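Local structure of CYTH domain-containing protein (Pyrococcus horikoshii, 2DC4) at residues I3-V9 with D122-V128; K17-L21 with R145-L149; F25-Q31 with K99-Y105; P41-R45 with I57-I62. The protein is of unknown function but, as a CYTH-domain protein of the triphosphate tunnel type, probably binds or processes a triphosphate-bearing substrate with divalent metal ions. All blocks are in the same frame, centred on the assembly; numbering follows the deposited sequence.

Contact 1: residues I3-V9 with D122-V128; sequences IEVKFRV and DFLDIEV
The ExExK signature strand of the CYTH barrel sets Glu4 beside Glu127 and Lys6 beside Asp125, segment 3-9 pairing antiparallel with 122-128 (158° between strand axes) and closing the eight-stranded sheet. The register is fixed by backbone bonds such as Ile126 N to Val5 O (2.9 Å) and Phe7 N to Leu124 O (2.8 Å), and Val9 N to Asp122 O extends the ladder. A water joins Ile3 N to Val128 O.

One face is apolar. Phe7 CE1 meets Ile126 CD1 at 3.7 Å, and helices 11-21 and 133-146 cover this side. The other face carries Glu4, Lys6, Arg8, Phe123, Asp125 and Glu127. With CG anti to the backbone N (chi1 -176°), Lys6 runs alongside Asp125, its CB 3.1 Å from Asp125 OD1, while its CD lies 3.9 Å from Phe123 CD2. The amine goes on to Lys157 O and the ring of Tyr159, whose OH bonds Asp125 OD2. Arg8 lies beside Phe123, CE2 over one guanidinium face and 3.7 Å from Arg8 NE, the two planes 51° apart; Arg8 NH1 pairs with Glu155. Replacing Phe123 by an alanine would probably open a gap over that guanidinium face and beside Lys6 CD, though Glu155, Lys157 and Tyr159 would still hold the ends of both chains.

Glu4 and Glu127 point the same way. In relatives the signature glutamates bind a divalent metal and the lysine a triphosphate, and this cluster of acids beside Lys6 is consistent with such a site.

Contact 2: residues K17-L21 with R145-L149; sequences KIEGL and RRLGL
Arg146 reaches across to Leu21, and its side chain can be followed against a single methyl group. CG stands anti to the backbone N (chi1 -174°) and the chain is extended as far as NE, which carries it steadily closer to Leu21 CD1: 5.0 Å from Arg146 CB, 4.0 Å from CG and 3.6 Å from CD. The approach is tightest at NE, 3.2 Å from Leu21 CD1, and opens again slightly at CZ. The methyl carbon Leu21 CD1 stands 3.2 Å above the plane of the Arg146 guanidinium, over one face and displaced toward its rim, and the two side chains meet obliquely. This is a nonpolar touch on a charged group, and the amino ends NH1 and NH2 lie farther from the methyl.

Leu147 gives the apolar half of the contact through one branch. Its CD2 is 3.8 Å from Lys17 CB, 4.0 Å from Ile18 CG1 and 4.2 Å from Leu21 CD2, so it rests against one side of the helix that bears all three. Gly148, with positive phi, then ends helix 133-146 in a Schellman motif and turns the chain away toward Leu149.

The contact thus sets the C-terminal turn of helix 133-146 against that of helix 11-21. Beneath them lies the barrel: Ile18 and Leu147 both pack on Leu124 of strand 121-128, Leu21 and Leu147 on Phe112 of strand 110-117, and Ile18 also meets Tyr105 of strand 94-107.

Contact 3: residues F25-Q31 with K99-Y105; sequences FFGIEEQ and KKRRWIY
Phe25 and Tyr105 meet obliquely, their ring planes 57° apart, with Phe25 CD1 over the rim of one Tyr105 face, 3.6 Å from Tyr105 CE1. Phe25 also meets Trp103 rim to rim, neither ring over the face of the other, completing an aromatic cluster. Ile28 lies alongside Trp103, pointing the same way: its CG1 stands 3.7 Å from the centroid of the five-membered ring and 13° off the normal, a CH-pi contact over the face. The other branch, Ile28 CG2, sits above the guanidinium of Arg101, 3.8 Å from its CZ.

On the reverse face the amide of Gln31 is gripped at both ends. Its NE2 gives a bond to Glu29 OE1 (2.8 Å) close to the amide plane, and its OE1 receives Lys100 NZ (2.9 Å) almost in line with the C=O. Lys100 attains this by leaving the backbone with CG between N and the carbonyl carbon (chi1 77°) and bending twice further out. Gln31 OE1 also lies over the guanidinium of Arg102, 3.6 Å from CZ, while a water links Arg102 NH1 to Glu29 OE1 and Asn115 takes Arg102 NE. A leucine in place of Gln31 would probably leave Lys100 NZ and Glu29 OE1 each without this partner.

The strands pair antiparallel, with a classic bulge where Phe26 N and Ile104 N bond Ile104 O (2.8 Å) and Gly27 O (2.9 Å) respectively. Strand 110-117 continues the sheet beyond 99-105 and strand 42-49 beyond 25-31, Gln31 and Arg102 both touching Arg47; helix 11-21 packs on Trp103 and Tyr105.

Contact 4: residues P41-R45 with I57-I62; sequences PKLLR and ITYKEI
Lys42 NZ is held by two partners on the opposite strand: a salt bridge to Glu61 OE2 at 2.8 Å and a hydrogen bond to Tyr59 OH at 2.9 Å. The ammonium meets the carboxylate from above its plane, 64° out of it. The lysine chain is extended until a final bend (chi4 -58°) turns NZ between the two oxygens, and on the way its CD passes the edge of the Tyr59 ring, 3.1 Å from Tyr59 OH. The double grip should fix both the lysine tip and the phenol.

The backbone ladder follows, with Leu43 N to Lys60 O (2.7 Å) and Thr58 N to Arg45 O (2.9 Å) among its bonds. On the face opposite Lys42, Lys60 CE lies 3.9 Å from Arg45 NH2. Tyr35 receives Arg45 NH1, and Phe70 forms a cation-pi pair with Lys60.

Packing completes the contact. Pro41, after a cis peptide bond, places CB 3.7 Å from Ile62 CB, and Leu43 CD1 touches Ile62 CD1 at 4.1 Å. The face bearing Lys42, Leu44 and Tyr59 is the outer one: Leu44, Ile57 and Tyr59 pack on Leu86 of the second subunit and so contribute to the dimer.

The whole is an antiparallel beta hairpin in the wall of the barrel. Basic residues such as Arg45 and Lys60 on its inner face are consistent with the anion-binding tunnel of CYTH relatives.

From the N terminus, strand 2-8 pairs with strand 121-128, 113 residues on, and contact 1 thereby joins the two end strands of the sheet to shut the barrel. Helix 11-21 comes next, and contact 2 sets it against the end of helix 133-146; because their segments alternate along the chain, contacts 1 and 2 cross. They also touch, through Phe7 packed on Leu149. Contact 3 is nested inside both loops, pairing strand 24-36 with 94-107, and it touches contact 2. Contact 4, the short hairpin of strands 42-49 and 54-62, is nested inside contact 3, with its centre about 30 Å from that of contact 2.

Contact 1: residues I3-V9 with D122-V128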
# COMPACT_ATOMS: atom_id res chain seq x y z
N ILE A 3 12.58 -18.83 -4.50
CA ILE A 3 13.66 -19.76 -4.17
C ILE A 3 14.98 -19.02 -4.28
O ILE A 3 15.32 -18.47 -5.33
CB ILE A 3 13.67 -20.98 -5.12
CG1 ILE A 3 12.37 -21.76 -4.98
CG2 ILE A 3 14.86 -21.88 -4.79
CD1 ILE A 3 12.12 -22.32 -3.58
N GLU A 4 15.74 -19.00 -3.19
CA GLU A 4 17.01 -18.30 -3.20
C GLU A 4 17.96 -18.73 -2.11
O GLU A 4 17.55 -19.15 -1.03
CB GLU A 4 16.76 -16.80 -3.09
CG GLU A 4 15.85 -16.41 -1.94
CD GLU A 4 15.74 -14.91 -1.77
OE1 GLU A 4 15.53 -14.21 -2.78
OE2 GLU A 4 15.85 -14.43 -0.62
N VAL A 5 19.26 -18.63 -2.40
CA VAL A 5 20.29 -18.97 -1.44
C VAL A 5 21.18 -17.74 -1.32
O VAL A 5 21.55 -17.13 -2.32
CB VAL A 5 21.13 -20.17 -1.90
CG1 VAL A 5 22.17 -20.52 -0.84
CG2 VAL A 5 20.22 -21.36 -2.16
N LYS A 6 21.52 -17.39 -0.08
CA LYS A 6 22.35 -16.22 0.20
C LYS A 6 23.76 -16.66 0.57
O LYS A 6 23.93 -17.64 1.29
CB LYS A 6 21.73 -15.43 1.36
CG LYS A 6 22.46 -14.12 1.69
CD LYS A 6 21.87 -13.45 2.93
CE LYS A 6 20.40 -13.13 2.75
NZ LYS A 6 19.83 -12.49 3.97
N PHE A 7 24.75 -15.92 0.09
CA PHE A 7 26.15 -16.23 0.38
C PHE A 7 26.90 -15.01 0.89
O PHE A 7 26.69 -13.89 0.42
CB PHE A 7 26.87 -16.73 -0.88
CG PHE A 7 26.26 -17.96 -1.49
CD1 PHE A 7 25.16 -17.85 -2.34
CD2 PHE A 7 26.79 -19.22 -1.23
CE1 PHE A 7 24.60 -18.99 -2.92
CE2 PHE A 7 26.24 -20.36 -1.81
CZ PHE A 7 25.14 -20.24 -2.66
N ARG A 8 27.80 -15.23 1.86
CA ARG A 8 28.61 -14.14 2.38
C ARG A 8 29.77 -14.12 1.38
O ARG A 8 30.39 -15.15 1.13
CB ARG A 8 29.10 -14.47 3.79
CG ARG A 8 29.19 -13.29 4.73
CD ARG A 8 29.09 -13.75 6.18
NE ARG A 8 28.60 -12.68 7.04
CZ ARG A 8 27.77 -12.87 8.06
NH1 ARG A 8 27.35 -14.09 8.35
NH2 ARG A 8 27.35 -11.85 8.78
N VAL A 9 30.05 -12.96 0.80
CA VAL A 9 31.08 -12.90 -0.22
C VAL A 9 31.98 -11.68 -0.18
O VAL A 9 31.74 -10.74 0.58
CB VAL A 9 30.45 -12.88 -1.62
CG1 VAL A 9 29.55 -14.07 -1.82
CG2 VAL A 9 29.68 -11.57 -1.80
N ASP A 122 28.86 -7.74 2.86
CA ASP A 122 28.51 -8.00 1.46
C ASP A 122 27.96 -9.41 1.28
O ASP A 122 28.53 -10.39 1.75
CB ASP A 122 29.72 -7.78 0.56
CG ASP A 122 30.28 -6.37 0.68
OD1 ASP A 122 29.48 -5.42 0.69
OD2 ASP A 122 31.52 -6.21 0.77
N PHE A 123 26.84 -9.50 0.56
CA PHE A 123 26.19 -10.78 0.34
C PHE A 123 25.72 -10.91 -1.09
O PHE A 123 25.47 -9.92 -1.76
CB PHE A 123 24.97 -10.93 1.26
CG PHE A 123 25.28 -10.79 2.72
CD1 PHE A 123 25.43 -9.54 3.30
CD2 PHE A 123 25.45 -11.92 3.51
CE1 PHE A 123 25.74 -9.41 4.65
CE2 PHE A 123 25.76 -11.81 4.86
CZ PHE A 123 25.90 -10.56 5.43
N LEU A 124 25.62 -12.15 -1.55
CA LEU A 124 25.14 -12.42 -2.89
C LEU A 124 23.94 -13.33 -2.75
O LEU A 124 24.03 -14.38 -2.12
CB LEU A 124 26.19 -13.14 -3.75
CG LEU A 124 25.62 -13.69 -5.07
CD1 LEU A 124 25.29 -12.54 -6.02
CD2 LEU A 124 26.62 -14.65 -5.73
N ASP A 125 22.80 -12.92 -3.30
CA ASP A 125 21.62 -13.75 -3.27
C ASP A 125 21.50 -14.32 -4.68
O ASP A 125 21.56 -13.57 -5.66
CB ASP A 125 20.37 -12.94 -2.95
CG ASP A 125 20.22 -12.66 -1.47
OD1 ASP A 125 20.23 -13.63 -0.68
OD2 ASP A 125 20.08 -11.48 -1.09
N ILE A 126 21.37 -15.63 -4.79
CA ILE A 126 21.19 -16.25 -6.09
C ILE A 126 19.75 -16.74 -6.08
O ILE A 126 19.37 -17.59 -5.27
CB ILE A 126 22.15 -17.44 -6.32
CG1 ILE A 126 23.60 -16.98 -6.17
CG2 ILE A 126 21.92 -18.03 -7.72
CD1 ILE A 126 24.63 -18.08 -6.47
N GLU A 127 18.95 -16.17 -6.98
CA GLU A 127 17.52 -16.47 -7.06
C GLU A 127 17.17 -17.16 -8.38
O GLU A 127 17.72 -16.88 -9.43
CB GLU A 127 16.76 -15.15 -6.95
CG GLU A 127 16.63 -14.67 -5.50
CD GLU A 127 15.81 -13.40 -5.47
OE1 GLU A 127 14.82 -13.32 -6.17
OE2 GLU A 127 16.19 -12.49 -4.73
N VAL A 128 16.21 -18.08 -8.33
CA VAL A 128 15.79 -18.76 -9.55
C VAL A 128 14.27 -18.82 -9.60
O VAL A 128 13.61 -18.84 -8.56
CB VAL A 128 16.36 -20.20 -9.61
CG1 VAL A 128 15.80 -21.03 -8.48
CG2 VAL A 128 16.03 -20.84 -10.96
O HOH W 1 12.64 -16.80 -6.77

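Contact 2: residues K17-L21 with R145-L149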
# COMPACT_ATOMS: atom_id res chain seq x y z
N LYS A 17 33.60 -12.38 -10.97
CA LYS A 17 33.20 -13.72 -11.40
C LYS A 17 31.86 -13.72 -12.11
O LYS A 17 31.70 -14.37 -13.14
CB LYS A 17 33.13 -14.67 -10.20
CG LYS A 17 34.47 -15.03 -9.58
CD LYS A 17 35.31 -15.91 -10.51
CE LYS A 17 34.80 -17.35 -10.56
NZ LYS A 17 35.77 -18.23 -11.27
N ILE A 18 30.88 -13.01 -11.56
CA ILE A 18 29.56 -12.95 -12.16
C ILE A 18 29.64 -12.37 -13.57
O ILE A 18 28.99 -12.86 -14.50
CB ILE A 18 28.60 -12.10 -11.29
CG1 ILE A 18 28.27 -12.87 -10.01
CG2 ILE A 18 27.32 -11.78 -12.07
CD1 ILE A 18 27.57 -12.03 -8.96
N GLU A 19 30.46 -11.33 -13.73
CA GLU A 19 30.64 -10.70 -15.03
C GLU A 19 31.39 -11.63 -15.97
O GLU A 19 31.08 -11.70 -17.16
CB GLU A 19 31.38 -9.38 -14.87
CG GLU A 19 30.48 -8.24 -14.41
CD GLU A 19 31.24 -6.98 -14.07
OE1 GLU A 19 32.17 -6.62 -14.82
OE2 GLU A 19 30.89 -6.34 -13.05
N GLY A 20 32.37 -12.35 -15.44
CA GLY A 20 33.14 -13.27 -16.25
C GLY A 20 32.26 -14.42 -16.72
O GLY A 20 32.58 -15.12 -17.68
N LEU A 21 31.15 -14.61 -16.03
CA LEU A 21 30.20 -15.67 -16.35
C LEU A 21 29.37 -15.25 -17.57
O LEU A 21 28.83 -16.08 -18.29
CB LEU A 21 29.28 -15.92 -15.16
CG LEU A 21 28.25 -17.04 -15.23
CD1 LEU A 21 28.95 -18.33 -15.61
CD2 LEU A 21 27.53 -17.20 -13.90
N ARG A 145 28.52 -23.09 -7.59
CA ARG A 145 29.80 -23.78 -7.75
C ARG A 145 30.60 -23.21 -8.92
O ARG A 145 31.84 -23.18 -8.89
CB ARG A 145 29.57 -25.28 -7.94
CG ARG A 145 28.85 -25.94 -6.76
CD ARG A 145 29.03 -27.45 -6.75
NE ARG A 145 28.45 -28.12 -7.91
CZ ARG A 145 27.17 -28.46 -8.04
NH1 ARG A 145 26.31 -28.20 -7.06
NH2 ARG A 145 26.75 -29.04 -9.14
N ARG A 146 29.90 -22.75 -9.95
CA ARG A 146 30.60 -22.17 -11.08
C ARG A 146 31.25 -20.86 -10.65
O ARG A 146 32.21 -20.40 -11.26
CB ARG A 146 29.64 -21.94 -12.24
CG ARG A 146 30.35 -21.47 -13.49
CD ARG A 146 29.54 -21.78 -14.71
NE ARG A 146 30.18 -21.29 -15.92
CZ ARG A 146 29.66 -21.44 -17.13
NH1 ARG A 146 28.50 -22.06 -17.27
NH2 ARG A 146 30.29 -20.97 -18.20
N LEU A 147 30.71 -20.26 -9.59
CA LEU A 147 31.25 -19.01 -9.06
C LEU A 147 32.27 -19.30 -7.95
O LEU A 147 32.79 -18.37 -7.34
CB LEU A 147 30.13 -18.12 -8.51
CG LEU A 147 29.13 -17.58 -9.54
CD1 LEU A 147 27.96 -16.93 -8.81
CD2 LEU A 147 29.81 -16.56 -10.45
N GLY A 148 32.53 -20.57 -7.70
CA GLY A 148 33.49 -20.93 -6.67
C GLY A 148 32.97 -20.86 -5.25
O GLY A 148 33.74 -20.83 -4.29
N LEU A 149 31.65 -20.83 -5.10
CA LEU A 149 31.05 -20.77 -3.77
C LEU A 149 30.79 -22.19 -3.28
O LEU A 149 30.61 -23.11 -4.09
CB LEU A 149 29.74 -19.98 -3.83
CG LEU A 149 29.96 -18.52 -4.25
CD1 LEU A 149 28.63 -17.86 -4.58
CD2 LEU A 149 30.65 -17.77 -3.12

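Contact 3: residues F25-Q31 with K99-Y105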
# COMPACT_ATOMS: atom_id res chain seq x y z
N PHE A 25 24.18 -7.23 -16.80
CA PHE A 25 23.99 -6.21 -15.76
C PHE A 25 22.68 -5.48 -16.00
O PHE A 25 22.46 -4.92 -17.07
CB PHE A 25 25.14 -5.21 -15.77
CG PHE A 25 25.00 -4.11 -14.75
CD1 PHE A 25 25.00 -4.41 -13.39
CD2 PHE A 25 24.84 -2.79 -15.15
CE1 PHE A 25 24.86 -3.40 -12.44
CE2 PHE A 25 24.70 -1.77 -14.20
CZ PHE A 25 24.70 -2.07 -12.85
N PHE A 26 21.80 -5.51 -15.00
CA PHE A 26 20.50 -4.86 -15.11
C PHE A 26 20.52 -3.44 -14.55
O PHE A 26 19.98 -2.51 -15.16
CB PHE A 26 19.45 -5.68 -14.37
CG PHE A 26 18.11 -5.03 -14.31
CD1 PHE A 26 17.30 -4.98 -15.44
CD2 PHE A 26 17.67 -4.42 -13.14
CE1 PHE A 26 16.06 -4.33 -15.40
CE2 PHE A 26 16.44 -3.76 -13.09
CZ PHE A 26 15.64 -3.72 -14.23
N GLY A 27 21.14 -3.29 -13.38
CA GLY A 27 21.21 -1.98 -12.76
C GLY A 27 21.55 -2.04 -11.28
O GLY A 27 21.65 -3.13 -10.69
N ILE A 28 21.72 -0.87 -10.67
CA ILE A 28 22.03 -0.76 -9.25
C ILE A 28 20.83 -0.12 -8.56
O ILE A 28 20.25 0.83 -9.08
CB ILE A 28 23.26 0.14 -9.00
CG1 ILE A 28 24.51 -0.50 -9.62
CG2 ILE A 28 23.46 0.37 -7.50
CD1 ILE A 28 25.73 0.40 -9.59
N GLU A 29 20.45 -0.65 -7.40
CA GLU A 29 19.34 -0.09 -6.64
C GLU A 29 19.80 0.27 -5.23
O GLU A 29 20.32 -0.58 -4.51
CB GLU A 29 18.17 -1.09 -6.54
CG GLU A 29 17.46 -1.36 -7.87
CD GLU A 29 16.26 -2.28 -7.74
OE1 GLU A 29 16.06 -2.86 -6.66
OE2 GLU A 29 15.52 -2.43 -8.74
N GLU A 30 19.63 1.53 -4.85
CA GLU A 30 19.99 1.98 -3.51
C GLU A 30 18.70 1.85 -2.72
O GLU A 30 17.79 2.66 -2.86
CB GLU A 30 20.48 3.42 -3.54
CG GLU A 30 21.71 3.61 -4.42
CD GLU A 30 22.27 5.02 -4.36
OE1 GLU A 30 22.62 5.47 -3.25
OE2 GLU A 30 22.37 5.67 -5.42
N GLN A 31 18.62 0.81 -1.89
CA GLN A 31 17.41 0.51 -1.14
C GLN A 31 17.44 0.81 0.35
O GLN A 31 18.47 0.70 1.01
CB GLN A 31 17.06 -0.97 -1.32
CG GLN A 31 17.27 -1.51 -2.74
CD GLN A 31 16.96 -2.99 -2.84
OE1 GLN A 31 17.24 -3.75 -1.91
NE2 GLN A 31 16.39 -3.40 -3.97
N LYS A 99 19.56 -0.92 4.99
CA LYS A 99 19.98 -0.07 3.89
C LYS A 99 21.04 -0.80 3.10
O LYS A 99 22.02 -1.30 3.66
CB LYS A 99 20.54 1.25 4.42
CG LYS A 99 19.53 2.08 5.19
CD LYS A 99 20.14 3.39 5.67
CE LYS A 99 20.58 4.27 4.51
NZ LYS A 99 19.44 4.62 3.61
N LYS A 100 20.87 -0.87 1.78
CA LYS A 100 21.85 -1.57 0.97
C LYS A 100 21.94 -1.02 -0.44
O LYS A 100 21.04 -0.33 -0.91
CB LYS A 100 21.49 -3.06 0.91
CG LYS A 100 20.33 -3.35 -0.04
CD LYS A 100 20.12 -4.85 -0.22
CE LYS A 100 19.20 -5.43 0.85
NZ LYS A 100 17.77 -5.03 0.63
N ARG A 101 23.04 -1.34 -1.10
CA ARG A 101 23.24 -0.94 -2.48
C ARG A 101 23.28 -2.29 -3.20
O ARG A 101 24.15 -3.12 -2.93
CB ARG A 101 24.56 -0.20 -2.65
CG ARG A 101 24.65 0.63 -3.91
CD ARG A 101 25.38 1.94 -3.64
NE ARG A 101 25.25 2.89 -4.74
CZ ARG A 101 25.93 2.82 -5.88
NH1 ARG A 101 26.81 1.84 -6.07
NH2 ARG A 101 25.74 3.73 -6.82
N ARG A 102 22.32 -2.52 -4.10
CA ARG A 102 22.22 -3.79 -4.80
C ARG A 102 22.57 -3.74 -6.29
O ARG A 102 22.06 -2.90 -7.03
CB ARG A 102 20.80 -4.34 -4.63
CG ARG A 102 20.50 -5.61 -5.43
CD ARG A 102 19.07 -6.08 -5.17
NE ARG A 102 18.91 -6.61 -3.82
CZ ARG A 102 17.75 -7.00 -3.29
NH1 ARG A 102 16.63 -6.91 -4.00
NH2 ARG A 102 17.71 -7.47 -2.05
N TRP A 103 23.45 -4.64 -6.70
CA TRP A 103 23.88 -4.79 -8.08
C TRP A 103 23.09 -5.99 -8.61
O TRP A 103 23.21 -7.09 -8.07
CB TRP A 103 25.37 -5.11 -8.15
CG TRP A 103 26.25 -3.91 -8.20
CD1 TRP A 103 26.90 -3.41 -9.29
CD2 TRP A 103 26.60 -3.06 -7.10
NE1 TRP A 103 27.62 -2.30 -8.95
CE2 TRP A 103 27.46 -2.06 -7.61
CE3 TRP A 103 26.26 -3.04 -5.74
CZ2 TRP A 103 27.99 -1.06 -6.80
CZ3 TRP A 103 26.80 -2.04 -4.94
CH2 TRP A 103 27.65 -1.06 -5.47
N ILE A 104 22.29 -5.77 -9.64
CA ILE A 104 21.46 -6.84 -10.20
C ILE A 104 21.99 -7.31 -11.54
O ILE A 104 22.26 -6.50 -12.43
CB ILE A 104 19.99 -6.36 -10.38
CG1 ILE A 104 19.45 -5.83 -9.05
CG2 ILE A 104 19.12 -7.51 -10.91
CD1 ILE A 104 18.08 -5.17 -9.16
N TYR A 105 22.16 -8.62 -11.68
CA TYR A 105 22.62 -9.24 -12.92
C TYR A 105 21.64 -10.36 -13.25
O TYR A 105 21.06 -10.96 -12.36
CB TYR A 105 24.01 -9.85 -12.76
CG TYR A 105 25.11 -8.85 -12.52
CD1 TYR A 105 25.89 -8.37 -13.57
CD2 TYR A 105 25.39 -8.40 -11.23
CE1 TYR A 105 26.93 -7.47 -13.34
CE2 TYR A 105 26.42 -7.51 -10.99
CZ TYR A 105 27.19 -7.05 -12.04
OH TYR A 105 28.24 -6.19 -11.78
O HOH W 2 15.81 -5.82 -6.46

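Contact 4: residues P41-R45 with I57-I62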
# COMPACT_ATOMS: atom_id res chain seq x y z
N PRO A 41 6.54 -17.11 10.97
CA PRO A 41 7.75 -16.71 10.25
C PRO A 41 7.43 -15.69 9.16
O PRO A 41 7.87 -15.83 8.03
CB PRO A 41 8.21 -18.03 9.65
CG PRO A 41 6.90 -18.59 9.18
CD PRO A 41 5.92 -18.27 10.31
N LYS A 42 6.66 -14.66 9.52
CA LYS A 42 6.27 -13.65 8.55
C LYS A 42 7.11 -12.37 8.60
O LYS A 42 7.65 -12.01 9.65
CB LYS A 42 4.79 -13.30 8.75
CG LYS A 42 3.89 -14.53 8.68
CD LYS A 42 2.45 -14.19 9.02
CE LYS A 42 1.59 -15.44 9.01
NZ LYS A 42 1.62 -16.12 7.68
N LEU A 43 7.21 -11.70 7.45
CA LEU A 43 7.98 -10.46 7.32
C LEU A 43 7.13 -9.40 6.64
O LEU A 43 6.30 -9.71 5.79
CB LEU A 43 9.22 -10.70 6.45
CG LEU A 43 10.29 -11.69 6.92
CD1 LEU A 43 11.27 -11.95 5.78
CD2 LEU A 43 11.01 -11.12 8.13
N LEU A 44 7.35 -8.14 7.02
CA LEU A 44 6.63 -7.02 6.42
C LEU A 44 7.57 -5.83 6.35
O LEU A 44 8.20 -5.47 7.34
CB LEU A 44 5.40 -6.63 7.26
CG LEU A 44 4.60 -5.42 6.75
CD1 LEU A 44 4.04 -5.71 5.36
CD2 LEU A 44 3.47 -5.13 7.73
N ARG A 45 7.67 -5.23 5.17
CA ARG A 45 8.54 -4.07 5.05
C ARG A 45 8.06 -3.11 3.98
O ARG A 45 7.29 -3.48 3.09
CB ARG A 45 9.97 -4.51 4.69
CG ARG A 45 10.08 -4.99 3.26
CD ARG A 45 11.47 -5.48 2.88
NE ARG A 45 11.46 -5.95 1.50
CZ ARG A 45 12.09 -7.04 1.07
NH1 ARG A 45 12.78 -7.79 1.92
NH2 ARG A 45 12.01 -7.39 -0.21
N ILE A 57 5.50 -2.18 -0.96
CA ILE A 57 5.13 -2.77 0.32
C ILE A 57 5.38 -4.23 0.01
O ILE A 57 4.95 -4.72 -1.04
CB ILE A 57 3.64 -2.60 0.68
CG1 ILE A 57 3.36 -1.14 1.03
CG2 ILE A 57 3.29 -3.54 1.84
CD1 ILE A 57 1.92 -0.86 1.45
N THR A 58 6.08 -4.92 0.89
CA THR A 58 6.36 -6.34 0.67
C THR A 58 6.07 -7.18 1.90
O THR A 58 6.45 -6.84 3.02
CB THR A 58 7.83 -6.58 0.27
OG1 THR A 58 8.66 -6.27 1.38
CG2 THR A 58 8.23 -5.73 -0.92
N TYR A 59 5.38 -8.29 1.67
CA TYR A 59 5.02 -9.24 2.72
C TYR A 59 5.64 -10.57 2.33
O TYR A 59 5.58 -10.97 1.16
CB TYR A 59 3.50 -9.41 2.79
CG TYR A 59 3.03 -10.56 3.66
CD1 TYR A 59 2.84 -10.39 5.03
CD2 TYR A 59 2.76 -11.81 3.10
CE1 TYR A 59 2.39 -11.45 5.83
CE2 TYR A 59 2.31 -12.87 3.89
CZ TYR A 59 2.13 -12.68 5.25
OH TYR A 59 1.67 -13.72 6.03
N LYS A 60 6.24 -11.25 3.29
CA LYS A 60 6.85 -12.55 3.02
C LYS A 60 6.56 -13.54 4.13
O LYS A 60 6.41 -13.17 5.30
CB LYS A 60 8.36 -12.43 2.88
CG LYS A 60 8.85 -11.70 1.64
CD LYS A 60 10.35 -11.86 1.49
CE LYS A 60 10.87 -11.14 0.26
NZ LYS A 60 12.34 -11.33 0.07
N GLU A 61 6.46 -14.80 3.74
CA GLU A 61 6.24 -15.87 4.69
C GLU A 61 7.30 -16.92 4.40
O GLU A 61 7.37 -17.44 3.29
CB GLU A 61 4.85 -16.48 4.51
CG GLU A 61 4.64 -17.75 5.31
CD GLU A 61 3.19 -18.18 5.35
OE1 GLU A 61 2.58 -18.33 4.27
OE2 GLU A 61 2.66 -18.36 6.47
N ILE A 62 8.14 -17.20 5.39
CA ILE A 62 9.20 -18.20 5.25
C ILE A 62 8.52 -19.56 5.17
O ILE A 62 7.66 -19.87 6.00
CB ILE A 62 10.13 -18.22 6.48
CG1 ILE A 62 10.52 -16.80 6.88
CG2 ILE A 62 11.37 -19.06 6.17
CD1 ILE A 62 11.18 -16.00 5.80